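Local coordinates for protein prolyl endopeptidase (Myxococcus xanthus, PDB 2BKL) that is a serine peptidase of the S9A family that probably cleaves oligopeptides after proline and, far less readily, after alanine, at residues A542-P547 with R625-A630; P558-V563 with L608-A613; V18-P23 with T589-S594; P447-G452 with D666-L671. One frame throughout, in Å; residues are numbered along the deposited sequence.

Contact 1: residues A542-P547 with R625-A630; sequences AMTQRP and RKFVAA
Phe627 reaches across from its helix and drives the far edge of its ring between Met543 and Thr544. Both partners lie near the ring plane. The sulfur SD of Met543 stands 3.9 Å from CE2 of Phe627, a Met-aromatic contact made at the rim, with SD 88° off the ring normal. On the other side of CZ the methyl CG2 of Thr544 comes 3.9 Å from Phe627 CE1; CZ itself is near both. The threonine torsion sorts its branches: with chi1 at 51°, OG1 turns back to its own helix and hydrogen-bonds Gly540 O, while the methyl is left to meet the ring. Replacing Phe627 by an alanine would probably open a gap between the two helices and leave the Met543 sulfur without its aromatic partner.

This knot of three buried side chains is all that joins the segments; the backbones stay well apart, with Thr544 CA and Phe627 CA 10.7 Å from each other. Away from it the surroundings loosen: Gln545 and Arg546 leave the contact for a partly exposed side, where the arginine pairs with Glu514 and Glu548, and Ala630 is also partly open to solvent. Leu608 of strand 607-613 touches both Met543 and Phe627, so helices 534-545 and 622-632 lie side by side on one face of the central sheet, with helix 503-518 beside the former and helix 33-51 beside the latter.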
loop_
_atom_site.group_PDB
_atom_site.type_symbol
_atom_site.label_atom_id
_atom_site.label_comp_id
_atom_site.label_asym_id
_atom_site.label_seq_id
_atom_site.Cartn_x
_atom_site.Cartn_y
_atom_site.Cartn_z
ATOM N N ALA A 542 -7.728 12.557 13.945
ATOM C CA ALA A 542 -7.012 12.770 15.196
ATOM C C ALA A 542 -6.963 14.276 15.495
ATOM O O ALA A 542 -7.238 14.688 16.624
ATOM C CB ALA A 542 -5.630 12.186 15.123
ATOM N N MET A 543 -6.643 15.103 14.488
ATOM C CA MET A 543 -6.436 16.532 14.743
ATOM C C MET A 543 -7.744 17.257 14.970
ATOM O O MET A 543 -7.759 18.270 15.653
ATOM C CB MET A 543 -5.609 17.183 13.652
ATOM C CG MET A 543 -6.310 17.521 12.418
ATOM S SD MET A 543 -5.294 18.574 11.296
ATOM C CE MET A 543 -5.323 20.012 11.810
ATOM N N THR A 544 -8.848 16.757 14.405
ATOM C CA THR A 544 -10.147 17.390 14.628
ATOM C C THR A 544 -10.788 16.958 15.939
ATOM O O THR A 544 -11.543 17.727 16.548
ATOM C CB THR A 544 -11.125 17.166 13.444
ATOM O OG1 THR A 544 -11.207 15.789 13.090
ATOM C CG2 THR A 544 -10.677 17.933 12.166
ATOM N N GLN A 545 -10.518 15.733 16.380
ATOM C CA GLN A 545 -11.064 15.220 17.654
ATOM C C GLN A 545 -10.333 15.686 18.897
ATOM O O GLN A 545 -10.964 16.051 19.897
ATOM C CB GLN A 545 -11.096 13.683 17.632
ATOM C CG GLN A 545 -12.076 13.153 16.604
ATOM C CD GLN A 545 -12.224 11.653 16.600
ATOM O OE1 GLN A 545 -11.453 10.922 17.231
ATOM N NE2 GLN A 545 -13.225 11.172 15.864
ATOM N N ARG A 546 -9.007 15.645 18.852
ATOM C CA ARG A 546 -8.177 15.909 20.016
ATOM C C ARG A 546 -6.973 16.734 19.617
ATOM O O ARG A 546 -5.826 16.303 19.768
ATOM C CB ARG A 546 -7.726 14.609 20.665
ATOM C CG ARG A 546 -8.860 13.738 21.147
ATOM C CD ARG A 546 -9.405 14.117 22.447
ATOM N NE ARG A 546 -8.443 14.091 23.557
ATOM C CZ ARG A 546 -7.950 13.016 24.188
ATOM N NH1 ARG A 546 -8.245 11.769 23.862
ATOM N NH2 ARG A 546 -7.124 13.216 25.212
ATOM N N PRO A 547 -7.203 17.942 19.119
ATOM C CA PRO A 547 -6.106 18.786 18.639
ATOM C C PRO A 547 -5.048 19.064 19.717
ATOM O O PRO A 547 -3.866 19.202 19.372
ATOM C CB PRO A 547 -6.827 20.070 18.182
ATOM C CG PRO A 547 -8.135 20.066 18.939
ATOM C CD PRO A 547 -8.515 18.619 18.994
ATOM N N ARG A 625 -7.909 19.759 -0.625
ATOM C CA ARG A 625 -8.240 21.162 -0.876
ATOM C C ARG A 625 -9.306 21.667 0.082
ATOM O O ARG A 625 -9.161 22.733 0.691
ATOM C CB ARG A 625 -8.739 21.369 -2.306
ATOM C CG ARG A 625 -7.773 21.013 -3.416
ATOM C CD ARG A 625 -8.130 21.608 -4.802
ATOM N NE ARG A 625 -9.272 20.956 -5.436
ATOM C CZ ARG A 625 -9.235 19.907 -6.252
ATOM N NH1 ARG A 625 -8.100 19.308 -6.539
ATOM N NH2 ARG A 625 -10.363 19.440 -6.795
ATOM N N LYS A 626 -10.399 20.941 0.198
ATOM C CA LYS A 626 -11.485 21.375 1.078
ATOM C C LYS A 626 -11.030 21.441 2.549
ATOM O O LYS A 626 -11.410 22.371 3.282
ATOM C CB LYS A 626 -12.703 20.489 0.936
ATOM C CG LYS A 626 -13.370 20.538 -0.446
ATOM C CD LYS A 626 -14.853 20.227 -0.408
ATOM C CE LYS A 626 -15.172 18.874 0.154
ATOM N NZ LYS A 626 -16.639 18.544 0.017
ATOM N N PHE A 627 -10.254 20.449 2.990
ATOM C CA PHE A 627 -9.831 20.417 4.377
ATOM C C PHE A 627 -8.873 21.550 4.672
ATOM O O PHE A 627 -9.016 22.194 5.703
ATOM C CB PHE A 627 -9.223 19.056 4.720
ATOM C CG PHE A 627 -8.961 18.845 6.185
ATOM C CD1 PHE A 627 -10.005 18.564 7.046
ATOM C CD2 PHE A 627 -7.663 18.935 6.709
ATOM C CE1 PHE A 627 -9.772 18.297 8.380
ATOM C CE2 PHE A 627 -7.427 18.707 8.056
ATOM C CZ PHE A 627 -8.473 18.412 8.888
ATOM N N VAL A 628 -7.897 21.804 3.797
ATOM C CA VAL A 628 -6.942 22.904 4.047
ATOM C C VAL A 628 -7.669 24.238 4.101
ATOM O O VAL A 628 -7.370 25.090 4.946
ATOM C CB VAL A 628 -5.746 22.929 3.079
ATOM C CG1 VAL A 628 -6.035 23.629 1.804
ATOM C CG2 VAL A 628 -4.540 23.606 3.768
ATOM N N ALA A 629 -8.658 24.431 3.229
ATOM C CA ALA A 629 -9.458 25.639 3.270
ATOM C C ALA A 629 -10.183 25.805 4.594
ATOM O O ALA A 629 -10.168 26.876 5.190
ATOM C CB ALA A 629 -10.458 25.642 2.146
ATOM N N ALA A 630 -10.742 24.716 5.103
ATOM C CA ALA A 630 -11.463 24.744 6.378
ATOM C C ALA A 630 -10.521 25.085 7.551
ATOM O O ALA A 630 -10.862 25.855 8.433
ATOM C CB ALA A 630 -12.162 23.418 6.601
#

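Contact 2: residues P558-V563 with L608-A613; sequences PLLDMV and LLMMAA
Leu560 and Met610 point at each other end on, the branch CD1 of the leucine facing the methyl CE of the methionine. The chain of Met610 starts out along the flank of its strand; in the conformer described, one of two, it is folded at chi2 and chi3 and CE comes over to the loop. Pro558 meets the same methyl from another direction: its ring lies crosswise to the methionine, at about a right angle, with CG 4.1 Å from Met610 CE. One methyl is therefore received by two apolar groups two residues apart in the loop. The 3.4 Å between Leu560 CD1 and Met610 CE in this copy is doubtful as a measure of tightness.

Phe627 of helix 622-632 touches both Leu560 and Met610 and closes the cluster, which is wholly buried and has no hydrogen bond across it. The loop has other ties: Asp561 forms a salt bridge with Lys626, and its backbone N bonds His623. Segment 558-563 follows strand 552-556, next to strand 607-613 in the parallel part of an alpha/beta-hydrolase sheet. As expected of loops at the strand ends of this fold, it borders the active site, where Leu559 touches the bound benzyloxycarbonyl-Ala-Pro.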
loop_
_atom_site.group_PDB
_atom_site.type_symbol
_atom_site.label_atom_id
_atom_site.label_comp_id
_atom_site.label_asym_id
_atom_site.label_seq_id
_atom_site.Cartn_x
_atom_site.Cartn_y
_atom_site.Cartn_z
ATOM N N PRO A 558 -4.964 12.386 1.139
ATOM C CA PRO A 558 -5.941 11.891 2.121
ATOM C C PRO A 558 -7.391 11.744 1.667
ATOM O O PRO A 558 -7.844 12.435 0.736
ATOM C CB PRO A 558 -5.900 12.966 3.177
ATOM C CG PRO A 558 -5.752 14.278 2.329
ATOM C CD PRO A 558 -4.760 13.842 1.276
ATOM N N LEU A 559 -8.140 10.914 2.394
ATOM C CA LEU A 559 -9.601 10.956 2.436
ATOM C C LEU A 559 -10.020 11.768 3.643
ATOM O O LEU A 559 -9.581 11.470 4.758
ATOM C CB LEU A 559 -10.157 9.534 2.564
ATOM C CG LEU A 559 -9.969 8.639 1.348
ATOM C CD1 LEU A 559 -10.209 7.178 1.668
ATOM C CD2 LEU A 559 -10.871 9.107 0.198
ATOM N N LEU A 560 -10.878 12.790 3.453
ATOM C CA LEU A 560 -11.279 13.675 4.552
ATOM C C LEU A 560 -12.756 14.062 4.566
ATOM O O LEU A 560 -13.269 14.352 5.637
ATOM C CB LEU A 560 -10.379 14.927 4.639
ATOM C CG LEU A 560 -8.902 14.660 4.856
ATOM C CD1 LEU A 560 -8.027 15.833 4.502
ATOM C CD2 LEU A 560 -8.618 14.208 6.249
ATOM N N ASP A 561 -13.428 14.135 3.405
ATOM C CA ASP A 561 -14.891 14.289 3.374
ATOM C C ASP A 561 -15.488 12.901 3.206
ATOM O O ASP A 561 -15.533 12.345 2.094
ATOM C CB ASP A 561 -15.347 15.226 2.250
ATOM C CG ASP A 561 -16.832 15.392 2.186
ATOM O OD1 ASP A 561 -17.568 14.568 2.785
ATOM O OD2 ASP A 561 -17.343 16.350 1.520
ATOM N N MET A 562 -15.875 12.299 4.323
ATOM C CA MET A 562 -16.319 10.905 4.308
ATOM C C MET A 562 -17.802 10.778 3.994
ATOM O O MET A 562 -18.305 9.690 3.833
ATOM C CB MET A 562 -15.967 10.209 5.622
ATOM C CG MET A 562 -14.477 10.174 5.851
ATOM S SD MET A 562 -13.554 9.277 4.577
ATOM C CE MET A 562 -14.172 7.667 4.748
ATOM N N VAL A 563 -18.504 11.906 3.902
ATOM C CA VAL A 563 -19.887 11.922 3.454
ATOM C C VAL A 563 -19.952 11.831 1.931
ATOM O O VAL A 563 -20.936 11.343 1.379
ATOM C CB VAL A 563 -20.602 13.182 3.996
ATOM C CG1 VAL A 563 -22.015 13.301 3.448
ATOM C CG2 VAL A 563 -20.605 13.162 5.525
ATOM N N LEU A 608 -0.244 22.230 10.172
ATOM C CA LEU A 608 -0.665 21.247 9.204
ATOM C C LEU A 608 0.105 21.379 7.913
ATOM O O LEU A 608 0.164 22.474 7.343
ATOM C CB LEU A 608 -2.158 21.395 8.946
ATOM C CG LEU A 608 -2.794 20.545 7.872
ATOM C CD1 LEU A 608 -2.670 19.060 8.242
ATOM C CD2 LEU A 608 -4.271 20.913 7.683
ATOM N N LEU A 609 0.708 20.283 7.448
ATOM C CA LEU A 609 1.286 20.189 6.113
ATOM C C LEU A 609 0.536 19.099 5.337
ATOM O O LEU A 609 0.575 17.932 5.700
ATOM C CB LEU A 609 2.775 19.851 6.174
ATOM C CG LEU A 609 3.517 19.603 4.858
ATOM C CD1 LEU A 609 3.381 20.795 3.915
ATOM C CD2 LEU A 609 4.986 19.250 5.088
ATOM N N MET A 610 -0.170 19.508 4.283
ATOM C CA MET A 610 -0.940 18.616 3.420
ATOM C C MET A 610 -0.030 18.266 2.261
ATOM O O MET A 610 0.374 19.159 1.490
ATOM C CB MET A 610 -2.082 19.407 2.796
ATOM C CG MET A 610 -3.453 19.528 3.416
ATOM S SD MET A 610 -3.795 18.638 4.834
ATOM C CE MET A 610 -5.300 17.827 4.244
ATOM N N MET A 611 0.241 17.000 2.055
ATOM C CA MET A 611 1.094 16.548 0.963
ATOM C C MET A 611 0.245 15.892 -0.105
ATOM O O MET A 611 -0.099 14.700 -0.050
ATOM C CB MET A 611 2.185 15.620 1.435
ATOM C CG MET A 611 2.887 16.170 2.612
ATOM S SD MET A 611 4.566 15.709 3.031
ATOM C CE MET A 611 5.503 15.928 1.471
ATOM N N ALA A 612 -0.072 16.679 -1.114
ATOM C CA ALA A 612 -0.965 16.258 -2.189
ATOM C C ALA A 612 -0.174 15.937 -3.448
ATOM O O ALA A 612 1.018 16.208 -3.557
ATOM C CB ALA A 612 -1.969 17.341 -2.461
ATOM N N ALA A 613 -0.859 15.276 -4.371
ATOM C CA ALA A 613 -0.306 14.826 -5.643
ATOM C C ALA A 613 -1.258 15.238 -6.749
ATOM O O ALA A 613 -2.463 14.970 -6.665
ATOM C CB ALA A 613 -0.138 13.334 -5.639
#

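Contact 3: residues V18-P23 with T589-S594. With MES (2-(N-morpholino)-ethanesulfonic acid), chain D.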
loop_
_atom_site.group_PDB
_atom_site.type_symbol
_atom_site.label_atom_id
_atom_site.label_comp_id
_atom_site.label_asym_id
_atom_site.label_seq_id
_atom_site.Cartn_x
_atom_site.Cartn_y
_atom_site.Cartn_z
ATOM N N VAL A 18 -30.751 15.031 8.170
ATOM C CA VAL A 18 -29.722 15.801 8.852
ATOM C C VAL A 18 -29.114 16.809 7.880
ATOM O O VAL A 18 -28.733 16.437 6.784
ATOM C CB VAL A 18 -28.577 14.870 9.335
ATOM C CG1 VAL A 18 -27.411 15.686 9.881
ATOM C CG2 VAL A 18 -29.084 13.890 10.380
ATOM N N GLN A 19 -28.995 18.065 8.308
ATOM C CA GLN A 19 -28.323 19.109 7.542
ATOM C C GLN A 19 -26.807 18.904 7.594
ATOM O O GLN A 19 -26.225 18.755 8.677
ATOM C CB GLN A 19 -28.651 20.494 8.104
ATOM C CG GLN A 19 -30.134 20.826 8.122
ATOM C CD GLN A 19 -30.725 20.871 6.738
ATOM O OE1 GLN A 19 -31.446 19.960 6.332
ATOM N NE2 GLN A 19 -30.416 21.930 5.996
ATOM N N VAL A 20 -26.191 18.875 6.424
ATOM C CA VAL A 20 -24.735 18.769 6.274
ATOM C C VAL A 20 -24.244 19.979 5.495
ATOM O O VAL A 20 -24.606 20.156 4.354
ATOM C CB VAL A 20 -24.343 17.482 5.537
ATOM C CG1 VAL A 20 -22.824 17.351 5.381
ATOM C CG2 VAL A 20 -24.900 16.272 6.257
ATOM N N ALA A 21 -23.383 20.779 6.109
ATOM C CA ALA A 21 -22.797 21.950 5.469
ATOM C C ALA A 21 -21.517 21.591 4.716
ATOM O O ALA A 21 -20.695 20.800 5.191
ATOM C CB ALA A 21 -22.532 23.031 6.500
ATOM N N ASP A 22 -21.330 22.227 3.563
ATOM C CA ASP A 22 -20.202 21.976 2.672
ATOM C C ASP A 22 -19.701 23.328 2.137
ATOM O O ASP A 22 -19.904 23.656 0.973
ATOM C CB ASP A 22 -20.622 21.025 1.555
ATOM C CG ASP A 22 -19.469 20.320 0.870
ATOM O OD1 ASP A 22 -18.299 20.800 0.893
ATOM O OD2 ASP A 22 -19.693 19.263 0.245
ATOM N N PRO A 23 -19.074 24.128 2.982
ATOM C CA PRO A 23 -18.721 25.497 2.582
ATOM C C PRO A 23 -17.775 25.597 1.413
ATOM O O PRO A 23 -17.808 26.594 0.682
ATOM C CB PRO A 23 -18.097 26.092 3.858
ATOM C CG PRO A 23 -17.773 24.943 4.709
ATOM C CD PRO A 23 -18.733 23.849 4.383
ATOM N N THR A 589 -22.499 6.888 11.101
ATOM C CA THR A 589 -21.129 6.558 11.438
ATOM C C THR A 589 -20.119 7.491 10.785
ATOM O O THR A 589 -19.240 8.013 11.440
ATOM C CB THR A 589 -20.849 5.103 10.991
ATOM O OG1 THR A 589 -21.600 4.202 11.838
ATOM C CG2 THR A 589 -19.372 4.710 11.155
ATOM N N LEU A 590 -20.231 7.660 9.472
ATOM C CA LEU A 590 -19.279 8.465 8.703
ATOM C C LEU A 590 -19.323 9.924 9.102
ATOM O O LEU A 590 -18.277 10.561 9.255
ATOM C CB LEU A 590 -19.575 8.295 7.216
ATOM C CG LEU A 590 -19.320 6.901 6.657
ATOM C CD1 LEU A 590 -20.147 6.692 5.389
ATOM C CD2 LEU A 590 -17.832 6.706 6.415
ATOM N N HIS A 591 -20.512 10.471 9.261
ATOM C CA HIS A 591 -20.666 11.874 9.575
ATOM C C HIS A 591 -20.078 12.167 10.934
ATOM O O HIS A 591 -19.528 13.237 11.127
ATOM C CB HIS A 591 -22.139 12.286 9.487
ATOM C CG HIS A 591 -22.364 13.768 9.520
ATOM N ND1 HIS A 591 -23.504 14.324 10.060
ATOM C CD2 HIS A 591 -21.627 14.800 9.046
ATOM C CE1 HIS A 591 -23.443 15.638 9.950
ATOM N NE2 HIS A 591 -22.329 15.957 9.315
ATOM N N ALA A 592 -20.100 11.194 11.856
ATOM C CA ALA A 592 -19.595 11.421 13.193
ATOM C C ALA A 592 -18.089 11.642 13.229
ATOM O O ALA A 592 -17.601 12.326 14.115
ATOM C CB ALA A 592 -19.982 10.286 14.082
ATOM N N TYR A 593 -17.357 11.051 12.291
ATOM C CA TYR A 593 -15.897 11.247 12.255
ATOM C C TYR A 593 -15.294 12.009 11.070
ATOM O O TYR A 593 -14.139 12.386 11.149
ATOM C CB TYR A 593 -15.138 9.929 12.464
ATOM C CG TYR A 593 -15.183 8.895 11.329
ATOM C CD1 TYR A 593 -14.416 9.063 10.179
ATOM C CD2 TYR A 593 -15.919 7.723 11.442
ATOM C CE1 TYR A 593 -14.394 8.104 9.185
ATOM C CE2 TYR A 593 -15.918 6.772 10.461
ATOM C CZ TYR A 593 -15.149 6.950 9.327
ATOM O OH TYR A 593 -15.116 5.972 8.354
ATOM N N SER A 594 -16.062 12.205 9.999
ATOM C CA SER A 594 -15.640 12.851 8.728
ATOM C C SER A 594 -14.849 14.123 9.042
ATOM O O SER A 594 -15.423 15.086 9.559
ATOM C CB SER A 594 -16.876 13.189 7.923
ATOM O OG SER A 594 -16.533 13.871 6.718
HETATM O O1 MES D . -18.029 23.172 13.587
HETATM C C2 MES D . -17.574 22.393 12.459
HETATM C C3 MES D . -18.630 22.145 11.378
HETATM N N4 MES D . -19.945 21.899 11.984
HETATM C C5 MES D . -20.313 22.598 13.223
HETATM C C6 MES D . -19.322 23.739 13.430
HETATM C C7 MES D . -21.050 21.611 11.064
HETATM C C8 MES D . -20.717 20.410 10.158
HETATM S S MES D . -22.141 19.668 9.641
HETATM O O1S MES D . -22.816 19.088 10.825
HETATM O O2S MES D . -21.793 18.603 8.678
HETATM O O3S MES D . -22.964 20.739 9.004
#
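His591 leaves its helix with CG anti to the backbone N (chi1 -168°), which sends the imidazole out to strand 18-21. In Val20 it is CG1 that stands opposite the backbone N, leaving CG2 to lie over the imidazole. This methyl makes a CH-pi contact, 4.2 Å from the centroid of the His591 ring and 24° off its normal, displaced toward the rim. Val18, two residues earlier and also facing the helix, brings CG1 to 4.0 Å from His591 CE1 in an oblique approach.

A morpholinoethanesulfonate, probably from the crystallisation liquor, joins the two segments from the side. Its sulfonate lies at the edge of the imidazole, where His591 NE2 donates to O2S over 2.8 Å in a nearly straight bond of 171°. Another sulfonate oxygen, O3S, accepts from Ala21 N at 2.9 Å. A leucine in place of His591 would probably leave O2S without its N-H donor and rob the Val20 methyl of the aromatic face beneath it. Phe587, whose ring meets the imidazole at a small angle, and His597, edge-to-face with it, also pack against the ring.

No hydrogen bond passes directly between strand 18-21 and helix 584-593, so the polar link here runs through an anion. The sulfonate would be expected to favour a protonated, positively charged imidazole; in the crystal the imidazole N-H and the Ala21 N-H together receive one sulfonate.

Contact 4: residues P447-G452 with D666-L671; sequences PTLLYG and DLYSFL
Leu449 meets helix 657-674 with both of its methyl groups, one for each of two residues a helical turn apart. CD2 goes to Tyr668, 3.5 Å from the hydroxyl oxygen OH and 4.0 Å from the ring carbon CE1, in an oblique approach at the phenol end. CD1 lies 4.1 Å from CD1 of Leu671. The leucine crosses each of these side chains at about a right angle, one branch to each. What directs that fork to the helix is a chi1 of 178°, with CG pointing away from the backbone N.

In the next shell the Tyr668 ring is steadied by its own helix: the Leu667 methyl CD2 sits over the centre of one ring face, 3.8 Å above the plane. Trp471 of helix 469-473 touches both Leu449 and Leu671, and the neighbouring strand 527-532 adds Tyr530 against Leu449 and Leu667, and Ala528 against Leu671.

Farther out, backbone hydrogen bonds from Leu449 to Val477 and Ala479 hold the strand in the sheet. The helix is tied from another side by Asp666, whose carboxylate forms salt bridges with Arg56 and Arg644, while Ser669 OG bonds Val665 O and Arg56.

No hydrogen bond crosses from strand to helix. Even the tyrosine hydroxyl meets Leu449 through van der Waals contact, so this join between the sheet and its C-terminal helix rests on apolar burial and shape, with the charged ties kept at the outer shell.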
loop_
_atom_site.group_PDB
_atom_site.type_symbol
_atom_site.label_atom_id
_atom_site.label_comp_id
_atom_site.label_asym_id
_atom_site.label_seq_id
_atom_site.Cartn_x
_atom_site.Cartn_y
_atom_site.Cartn_z
ATOM N N PRO A 447 11.620 15.592 20.029
ATOM C CA PRO A 447 10.714 15.751 18.890
ATOM C C PRO A 447 10.333 14.333 18.468
ATOM O O PRO A 447 11.209 13.488 18.278
ATOM C CB PRO A 447 11.581 16.414 17.817
ATOM C CG PRO A 447 12.854 16.657 18.384
ATOM C CD PRO A 447 12.988 16.044 19.730
ATOM N N THR A 448 9.053 14.082 18.308
ATOM C CA THR A 448 8.569 12.747 18.030
ATOM C C THR A 448 7.627 12.765 16.857
ATOM O O THR A 448 6.831 13.670 16.728
ATOM C CB THR A 448 7.872 12.223 19.305
ATOM O OG1 THR A 448 8.853 12.112 20.343
ATOM C CG2 THR A 448 7.269 10.822 19.143
ATOM N N LEU A 449 7.748 11.760 16.009
ATOM C CA LEU A 449 6.892 11.585 14.847
ATOM C C LEU A 449 6.209 10.226 14.980
ATOM O O LEU A 449 6.873 9.199 15.023
ATOM C CB LEU A 449 7.708 11.633 13.570
ATOM C CG LEU A 449 6.986 11.428 12.241
ATOM C CD1 LEU A 449 5.961 12.458 12.009
ATOM C CD2 LEU A 449 8.037 11.462 11.130
ATOM N N LEU A 450 4.896 10.234 15.042
ATOM C CA LEU A 450 4.061 9.058 15.276
ATOM C C LEU A 450 3.271 8.784 13.994
ATOM O O LEU A 450 2.542 9.661 13.503
ATOM C CB LEU A 450 3.108 9.307 16.456
ATOM C CG LEU A 450 1.949 8.324 16.630
ATOM C CD1 LEU A 450 2.462 6.888 16.887
ATOM C CD2 LEU A 450 1.033 8.783 17.716
ATOM N N TYR A 451 3.451 7.588 13.475
ATOM C CA TYR A 451 2.885 7.145 12.209
ATOM C C TYR A 451 1.870 6.022 12.442
ATOM O O TYR A 451 2.066 5.132 13.277
ATOM C CB TYR A 451 4.034 6.620 11.344
ATOM C CG TYR A 451 3.710 6.039 9.989
ATOM C CD1 TYR A 451 2.958 6.749 9.091
ATOM C CD2 TYR A 451 4.276 4.842 9.577
ATOM C CE1 TYR A 451 2.696 6.252 7.804
ATOM C CE2 TYR A 451 4.037 4.338 8.299
ATOM C CZ TYR A 451 3.194 5.046 7.449
ATOM O OH TYR A 451 2.883 4.598 6.158
ATOM N N GLY A 452 0.799 6.050 11.665
ATOM C CA GLY A 452 -0.190 4.994 11.686
ATOM C C GLY A 452 -0.967 4.935 10.386
ATOM O O GLY A 452 -0.846 5.802 9.538
ATOM N N ASP A 666 11.226 19.075 2.596
ATOM C CA ASP A 666 10.059 19.862 2.950
ATOM C C ASP A 666 9.400 19.356 4.225
ATOM O O ASP A 666 9.117 20.146 5.103
ATOM C CB ASP A 666 9.082 19.921 1.779
ATOM C CG ASP A 666 9.532 20.869 0.679
ATOM O OD1 ASP A 666 10.486 21.666 0.856
ATOM O OD2 ASP A 666 8.956 20.905 -0.423
ATOM N N LEU A 667 9.157 18.059 4.324
ATOM C CA LEU A 667 8.520 17.454 5.480
ATOM C C LEU A 667 9.302 17.717 6.730
ATOM O O LEU A 667 8.757 18.230 7.702
ATOM C CB LEU A 667 8.378 15.939 5.256
ATOM C CG LEU A 667 7.470 15.165 6.223
ATOM C CD1 LEU A 667 7.046 13.813 5.575
ATOM C CD2 LEU A 667 8.094 14.929 7.555
ATOM N N TYR A 668 10.594 17.400 6.722
ATOM C CA TYR A 668 11.370 17.458 7.957
ATOM C C TYR A 668 11.718 18.897 8.323
ATOM O O TYR A 668 11.755 19.227 9.515
ATOM C CB TYR A 668 12.577 16.472 7.959
ATOM C CG TYR A 668 12.082 15.037 8.144
ATOM C CD1 TYR A 668 11.718 14.584 9.398
ATOM C CD2 TYR A 668 11.972 14.151 7.072
ATOM C CE1 TYR A 668 11.227 13.286 9.592
ATOM C CE2 TYR A 668 11.499 12.829 7.259
ATOM C CZ TYR A 668 11.127 12.416 8.537
ATOM O OH TYR A 668 10.622 11.141 8.781
ATOM N N SER A 669 11.894 19.788 7.343
ATOM C CA SER A 669 12.084 21.195 7.667
ATOM C C SER A 669 10.805 21.842 8.259
ATOM O O SER A 669 10.911 22.633 9.184
ATOM C CB SER A 669 12.709 21.971 6.503
ATOM O OG SER A 669 11.808 22.195 5.437
ATOM N N PHE A 670 9.615 21.454 7.793
ATOM C CA PHE A 670 8.342 21.829 8.409
ATOM C C PHE A 670 8.328 21.400 9.877
ATOM O O PHE A 670 8.018 22.177 10.769
ATOM C CB PHE A 670 7.180 21.184 7.626
ATOM C CG PHE A 670 5.850 21.206 8.340
ATOM C CD1 PHE A 670 5.066 22.367 8.393
ATOM C CD2 PHE A 670 5.356 20.061 8.925
ATOM C CE1 PHE A 670 3.818 22.371 9.032
ATOM C CE2 PHE A 670 4.154 20.052 9.553
ATOM C CZ PHE A 670 3.373 21.216 9.614
ATOM N N LEU A 671 8.685 20.149 10.125
ATOM C CA LEU A 671 8.685 19.633 11.484
ATOM C C LEU A 671 9.671 20.382 12.373
ATOM O O LEU A 671 9.339 20.723 13.530
ATOM C CB LEU A 671 8.948 18.119 11.509
ATOM C CG LEU A 671 7.832 17.258 10.900
ATOM C CD1 LEU A 671 8.188 15.790 11.009
ATOM C CD2 LEU A 671 6.485 17.524 11.572
#

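How the contacts relate
Contacts 1, 2 and 4 are built on the central alpha/beta-hydrolase sheet, their centres about 9 Å (1 and 2) and about 17 Å (4 from either) apart. Strand 607-613 joins them: Leu608 and Met610 face helix 622-632 of contact 1, whereas Leu609 and Met611 meet Leu667 of contact 4 on the other face. Along the chain contact 2 is nested within contact 1, and both within contact 4. Contact 3, centred about 13 Å from contact 1's centre and about 29 Å from contact 4's, crosses all of them and brings in the N-terminal segment, in this family part of the same domain. Lys626 forms salt bridges to Asp561 and Asp22, fastening that segment beside the substrate-pocket loop.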